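Local coordinates for SusD superfamily protein (Bacteroides fragilis, PDB 3L22), which probably binds glycans at the outer membrane as a SusD-family lipoprotein, and also binds zinc ions, at residues A[244-255]-A[319-330]. Sequence-based numbering, arbitrary orientation.
Sequences YFSQESIFSLPM and LQWVPIFRYAET. With EDO (1,2-ethanediol), chain B; EDO (1,2-ethanediol), chain C.
W321 and P254 meet at one end of a two-stranded antiparallel sheet, 249-253 with 322-326, kinked by paired classic beta bulges, in this SusD-family protein. P254 CA stands 3.5 Å from the centroid of the indole's five-membered ring, 2° off its normal, while Y244 CB lies 3.4 Å from W321 CG over the opposite face. Proline suits this clamp: its rigid ring offers C-H groups to a flat pi surface. F245, also flat and apolar, lies nearly parallel but slid aside, CD1 3.5 Å from W321 CH2. F251 O accepts from I324 N and F325 N, and F325 O from I250 N and F251 N, each carbonyl taking both N-H groups of the doubled pair opposite. The Y244 end is more solvent-accessible: Y244, L319 and M255 are partly exposed, and a water bridging M255 O and L319 O accepts a weak bond from W321 NE1. At the other end, buried E248, CG anti to its amide nitrogen (chi1 -160°), is long enough to reach both helix 327-339 and R326, in a charge network with R358, E388 and E392. OE2 takes A328 N at 3.2 Å and, from the opposite face of its plane, R326 NH1 in a 2.8 Å salt bridge.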
loop_
_atom_site.group_PDB
_atom_site.type_symbol
_atom_site.label_atom_id
_atom_site.label_comp_id
_atom_site.label_asym_id
_atom_site.label_seq_id
_atom_site.Cartn_x
_atom_site.Cartn_y
_atom_site.Cartn_z
ATOM N N TYR A 244 -16.764 4.145 -7.653
ATOM C CA TYR A 244 -15.441 4.111 -7.045
ATOM C C TYR A 244 -14.634 2.856 -7.353
ATOM O O TYR A 244 -13.666 2.559 -6.653
ATOM C CB TYR A 244 -15.457 4.429 -5.538
ATOM C CG TYR A 244 -16.208 5.700 -5.189
ATOM C CD1 TYR A 244 -15.668 6.955 -5.450
ATOM C CD2 TYR A 244 -17.487 5.646 -4.653
ATOM C CE1 TYR A 244 -16.376 8.112 -5.166
ATOM C CE2 TYR A 244 -18.185 6.794 -4.347
ATOM C CZ TYR A 244 -17.627 8.027 -4.599
ATOM O OH TYR A 244 -18.339 9.168 -4.278
ATOM N N PHE A 245 -15.011 2.132 -8.399
ATOM C CA PHE A 245 -14.214 1.013 -8.893
ATOM C C PHE A 245 -14.544 0.822 -10.363
ATOM O O PHE A 245 -15.572 1.290 -10.835
ATOM C CB PHE A 245 -14.480 -0.293 -8.099
ATOM C CG PHE A 245 -15.911 -0.792 -8.148
ATOM C CD1 PHE A 245 -16.860 -0.323 -7.246
ATOM C CD2 PHE A 245 -16.305 -1.730 -9.092
ATOM C CE1 PHE A 245 -18.163 -0.775 -7.283
ATOM C CE2 PHE A 245 -17.599 -2.212 -9.125
ATOM C CZ PHE A 245 -18.541 -1.714 -8.250
ATOM N N SER A 246 -13.668 0.115 -11.058
ATOM C CA SER A 246 -13.792 -0.128 -12.466
ATOM C C SER A 246 -13.305 -1.553 -12.726
ATOM O O SER A 246 -12.915 -2.269 -11.793
ATOM C CB SER A 246 -12.924 0.857 -13.253
ATOM O OG SER A 246 -11.523 0.547 -13.115
ATOM N N GLN A 247 -13.257 -1.939 -13.996
ATOM C CA GLN A 247 -12.618 -3.189 -14.405
ATOM C C GLN A 247 -11.095 -3.257 -14.154
ATOM O O GLN A 247 -10.502 -4.324 -14.363
ATOM C CB GLN A 247 -12.885 -3.452 -15.878
ATOM C CG GLN A 247 -14.373 -3.839 -16.052
ATOM C CD GLN A 247 -14.753 -4.106 -17.455
ATOM O OE1 GLN A 247 -13.987 -3.820 -18.372
ATOM N NE2 GLN A 247 -15.949 -4.631 -17.652
ATOM N N GLU A 248 -10.483 -2.142 -13.753
ATOM C CA GLU A 248 -9.080 -2.109 -13.324
ATOM C C GLU A 248 -8.873 -2.451 -11.840
ATOM O O GLU A 248 -7.755 -2.796 -11.435
ATOM C CB GLU A 248 -8.485 -0.737 -13.624
ATOM C CG GLU A 248 -6.994 -0.720 -13.675
ATOM C CD GLU A 248 -6.370 0.663 -13.814
ATOM O OE1 GLU A 248 -7.053 1.596 -14.298
ATOM O OE2 GLU A 248 -5.159 0.792 -13.447
ATOM N N SER A 249 -9.940 -2.381 -11.042
ATOM C CA SER A 249 -9.823 -2.384 -9.592
ATOM C C SER A 249 -9.713 -3.791 -9.065
ATOM O O SER A 249 -10.600 -4.606 -9.289
ATOM C CB SER A 249 -11.062 -1.709 -8.980
ATOM O OG SER A 249 -11.234 -0.414 -9.508
ATOM N N ILE A 250 -8.627 -4.086 -8.366
ATOM C CA ILE A 250 -8.434 -5.408 -7.791
ATOM C C ILE A 250 -8.893 -5.398 -6.352
ATOM O O ILE A 250 -9.732 -6.215 -5.951
ATOM C CB ILE A 250 -6.969 -5.888 -7.922
ATOM C CG1 ILE A 250 -6.565 -5.965 -9.410
ATOM C CG2 ILE A 250 -6.825 -7.249 -7.206
ATOM C CD1 ILE A 250 -5.069 -5.995 -9.701
ATOM N N PHE A 251 -8.326 -4.514 -5.543
ATOM C CA PHE A 251 -8.690 -4.450 -4.120
ATOM C C PHE A 251 -8.628 -3.000 -3.628
ATOM O O PHE A 251 -7.619 -2.308 -3.872
ATOM C CB PHE A 251 -7.759 -5.353 -3.275
ATOM C CG PHE A 251 -8.079 -5.346 -1.808
ATOM C CD1 PHE A 251 -9.263 -5.907 -1.345
ATOM C CD2 PHE A 251 -7.207 -4.763 -0.877
ATOM C CE1 PHE A 251 -9.606 -5.845 0.011
ATOM C CE2 PHE A 251 -7.522 -4.725 0.487
ATOM C CZ PHE A 251 -8.715 -5.254 0.929
ATOM N N SER A 252 -9.686 -2.576 -2.934
ATOM C CA SER A 252 -9.829 -1.230 -2.382
ATOM C C SER A 252 -10.535 -1.274 -1.057
ATOM O O SER A 252 -11.209 -2.269 -0.712
ATOM C CB SER A 252 -10.680 -0.328 -3.298
ATOM O OG SER A 252 -10.161 -0.245 -4.601
ATOM N N LEU A 253 -10.378 -0.190 -0.308
ATOM C CA LEU A 253 -11.071 -0.006 0.980
ATOM C C LEU A 253 -12.233 0.960 0.727
ATOM O O LEU A 253 -11.991 2.144 0.373
ATOM C CB LEU A 253 -10.133 0.555 2.046
ATOM C CG LEU A 253 -8.738 -0.073 2.116
ATOM C CD1 LEU A 253 -7.891 0.622 3.243
ATOM C CD2 LEU A 253 -8.884 -1.542 2.356
ATOM N N PRO A 254 -13.471 0.463 0.846
ATOM C CA PRO A 254 -14.638 1.286 0.521
ATOM C C PRO A 254 -15.008 2.172 1.680
ATOM O O PRO A 254 -14.650 1.858 2.828
ATOM C CB PRO A 254 -15.731 0.240 0.285
ATOM C CG PRO A 254 -15.354 -0.865 1.256
ATOM C CD PRO A 254 -13.864 -0.902 1.262
HETATM N N MSE A 255 -15.733 3.239 1.405
HETATM C CA MSE A 255 -16.216 4.164 2.429
HETATM C C MSE A 255 -17.729 4.265 2.317
HETATM O O MSE A 255 -18.291 4.133 1.212
HETATM C CB MSE A 255 -15.661 5.540 2.136
HETATM C CG MSE A 255 -14.179 5.687 2.218
HETATM SE SE MSE A 255 -13.614 5.554 4.071
HETATM C CE MSE A 255 -11.665 5.428 3.766
ATOM N N LEU A 319 -16.106 10.173 0.535
ATOM C CA LEU A 319 -16.611 8.853 0.104
ATOM C C LEU A 319 -15.691 8.151 -0.897
ATOM O O LEU A 319 -15.945 7.009 -1.259
ATOM C CB LEU A 319 -18.007 8.957 -0.479
ATOM C CG LEU A 319 -19.121 9.211 0.532
ATOM C CD1 LEU A 319 -20.397 9.663 -0.156
ATOM C CD2 LEU A 319 -19.344 7.917 1.357
ATOM N N GLN A 320 -14.631 8.802 -1.350
ATOM C CA GLN A 320 -13.762 8.155 -2.331
ATOM C C GLN A 320 -13.064 6.948 -1.717
ATOM O O GLN A 320 -12.505 7.029 -0.607
ATOM C CB GLN A 320 -12.759 9.126 -2.921
ATOM C CG GLN A 320 -13.435 10.178 -3.810
ATOM C CD GLN A 320 -12.532 11.388 -4.172
ATOM O OE1 GLN A 320 -12.088 12.169 -3.298
ATOM N NE2 GLN A 320 -12.297 11.566 -5.466
ATOM N N TRP A 321 -13.122 5.830 -2.426
ATOM C CA TRP A 321 -12.441 4.607 -1.996
ATOM C C TRP A 321 -10.912 4.735 -2.097
ATOM O O TRP A 321 -10.394 5.487 -2.934
ATOM C CB TRP A 321 -12.886 3.444 -2.868
ATOM C CG TRP A 321 -14.322 3.004 -2.694
ATOM C CD1 TRP A 321 -15.367 3.713 -2.136
ATOM C CD2 TRP A 321 -14.879 1.787 -3.162
ATOM N NE1 TRP A 321 -16.515 2.973 -2.177
ATOM C CE2 TRP A 321 -16.248 1.786 -2.810
ATOM C CE3 TRP A 321 -14.353 0.673 -3.830
ATOM C CZ2 TRP A 321 -17.105 0.734 -3.143
ATOM C CZ3 TRP A 321 -15.225 -0.382 -4.150
ATOM C CH2 TRP A 321 -16.568 -0.341 -3.786
ATOM N N VAL A 322 -10.210 4.049 -1.191
ATOM C CA VAL A 322 -8.776 4.005 -1.166
ATOM C C VAL A 322 -8.360 2.786 -1.989
ATOM O O VAL A 322 -8.666 1.649 -1.621
ATOM C CB VAL A 322 -8.263 3.930 0.277
ATOM C CG1 VAL A 322 -6.687 3.850 0.349
ATOM C CG2 VAL A 322 -8.813 5.158 1.053
ATOM N N PRO A 323 -7.705 3.007 -3.143
ATOM C CA PRO A 323 -7.261 1.926 -4.011
ATOM C C PRO A 323 -5.937 1.296 -3.538
ATOM O O PRO A 323 -4.883 1.979 -3.486
ATOM C CB PRO A 323 -7.070 2.637 -5.339
ATOM C CG PRO A 323 -6.605 3.999 -4.970
ATOM C CD PRO A 323 -7.293 4.326 -3.672
ATOM N N ILE A 324 -5.977 0.021 -3.171
ATOM C CA ILE A 324 -4.773 -0.690 -2.706
ATOM C C ILE A 324 -4.051 -1.321 -3.903
ATOM O O ILE A 324 -2.885 -1.063 -4.109
ATOM C CB ILE A 324 -5.136 -1.747 -1.637
ATOM C CG1 ILE A 324 -5.829 -1.069 -0.423
ATOM C CG2 ILE A 324 -3.928 -2.566 -1.195
ATOM C CD1 ILE A 324 -5.026 0.003 0.303
ATOM N N PHE A 325 -4.751 -2.154 -4.664
ATOM C CA PHE A 325 -4.222 -2.793 -5.857
ATOM C C PHE A 325 -5.132 -2.523 -7.044
ATOM O O PHE A 325 -6.359 -2.767 -6.974
ATOM C CB PHE A 325 -4.165 -4.324 -5.692
ATOM C CG PHE A 325 -3.375 -4.805 -4.510
ATOM C CD1 PHE A 325 -2.097 -4.322 -4.248
ATOM C CD2 PHE A 325 -3.897 -5.803 -3.685
ATOM C CE1 PHE A 325 -1.376 -4.795 -3.188
ATOM C CE2 PHE A 325 -3.191 -6.272 -2.622
ATOM C CZ PHE A 325 -1.922 -5.772 -2.362
ATOM N N ARG A 326 -4.545 -2.066 -8.144
ATOM C CA ARG A 326 -5.238 -2.028 -9.426
ATOM C C ARG A 326 -4.340 -2.542 -10.533
ATOM O O ARG A 326 -3.101 -2.653 -10.364
ATOM C CB ARG A 326 -5.805 -0.622 -9.708
ATOM C CG ARG A 326 -4.859 0.484 -9.832
ATOM C CD ARG A 326 -5.620 1.794 -10.004
ATOM N NE ARG A 326 -4.794 2.981 -9.927
ATOM C CZ ARG A 326 -4.093 3.530 -10.938
ATOM N NH1 ARG A 326 -4.068 3.009 -12.162
ATOM N NH2 ARG A 326 -3.391 4.642 -10.725
ATOM N N TYR A 327 -4.954 -2.869 -11.667
ATOM C CA TYR A 327 -4.255 -3.613 -12.703
ATOM C C TYR A 327 -3.063 -2.900 -13.356
ATOM O O TYR A 327 -2.146 -3.574 -13.813
ATOM C CB TYR A 327 -5.258 -4.098 -13.754
ATOM C CG TYR A 327 -4.708 -5.076 -14.764
ATOM C CD1 TYR A 327 -4.076 -6.254 -14.374
ATOM C CD2 TYR A 327 -4.871 -4.844 -16.126
ATOM C CE1 TYR A 327 -3.540 -7.118 -15.316
ATOM C CE2 TYR A 327 -4.382 -5.729 -17.082
ATOM C CZ TYR A 327 -3.730 -6.857 -16.670
ATOM O OH TYR A 327 -3.278 -7.707 -17.627
ATOM N N ALA A 328 -3.050 -1.571 -13.443
ATOM C CA ALA A 328 -1.847 -0.901 -13.925
ATOM C C ALA A 328 -0.656 -1.264 -13.043
ATOM O O ALA A 328 0.470 -1.345 -13.546
ATOM C CB ALA A 328 -2.012 0.622 -14.007
ATOM N N GLU A 329 -0.873 -1.475 -11.742
ATOM C CA GLU A 329 0.202 -1.902 -10.865
ATOM C C GLU A 329 0.704 -3.320 -11.223
ATOM O O GLU A 329 1.932 -3.580 -11.239
ATOM C CB GLU A 329 -0.177 -1.871 -9.378
ATOM C CG GLU A 329 1.074 -1.916 -8.485
ATOM C CD GLU A 329 0.785 -2.369 -7.072
ATOM O OE1 GLU A 329 -0.331 -2.046 -6.541
ATOM O OE2 GLU A 329 1.666 -3.062 -6.494
ATOM N N THR A 330 -0.240 -4.226 -11.468
ATOM C CA THR A 330 0.098 -5.589 -11.887
ATOM C C THR A 330 1.095 -5.516 -13.044
ATOM O O THR A 330 2.133 -6.155 -13.013
ATOM C CB THR A 330 -1.127 -6.360 -12.356
ATOM O OG1 THR A 330 -2.198 -6.223 -11.399
ATOM C CG2 THR A 330 -0.778 -7.867 -12.645
HETATM C C1 EDO B . 4.878 -2.359 -5.433
HETATM O O1 EDO B . 3.921 -1.713 -6.244
HETATM C C2 EDO B . 5.025 -1.717 -4.044
HETATM O O2 EDO B . 6.161 -2.423 -3.453
HETATM C C1 EDO C . 0.078 -11.122 -18.640
HETATM O O1 EDO C . 0.439 -12.453 -18.240
HETATM C C2 EDO C . 0.486 -10.081 -17.596
HETATM O O2 EDO C . -0.593 -9.310 -16.980
HETATM O O HOH W 1 -8.326 -0.839 -6.500
HETATM O O HOH W 2 -18.174 5.348 -1.174
#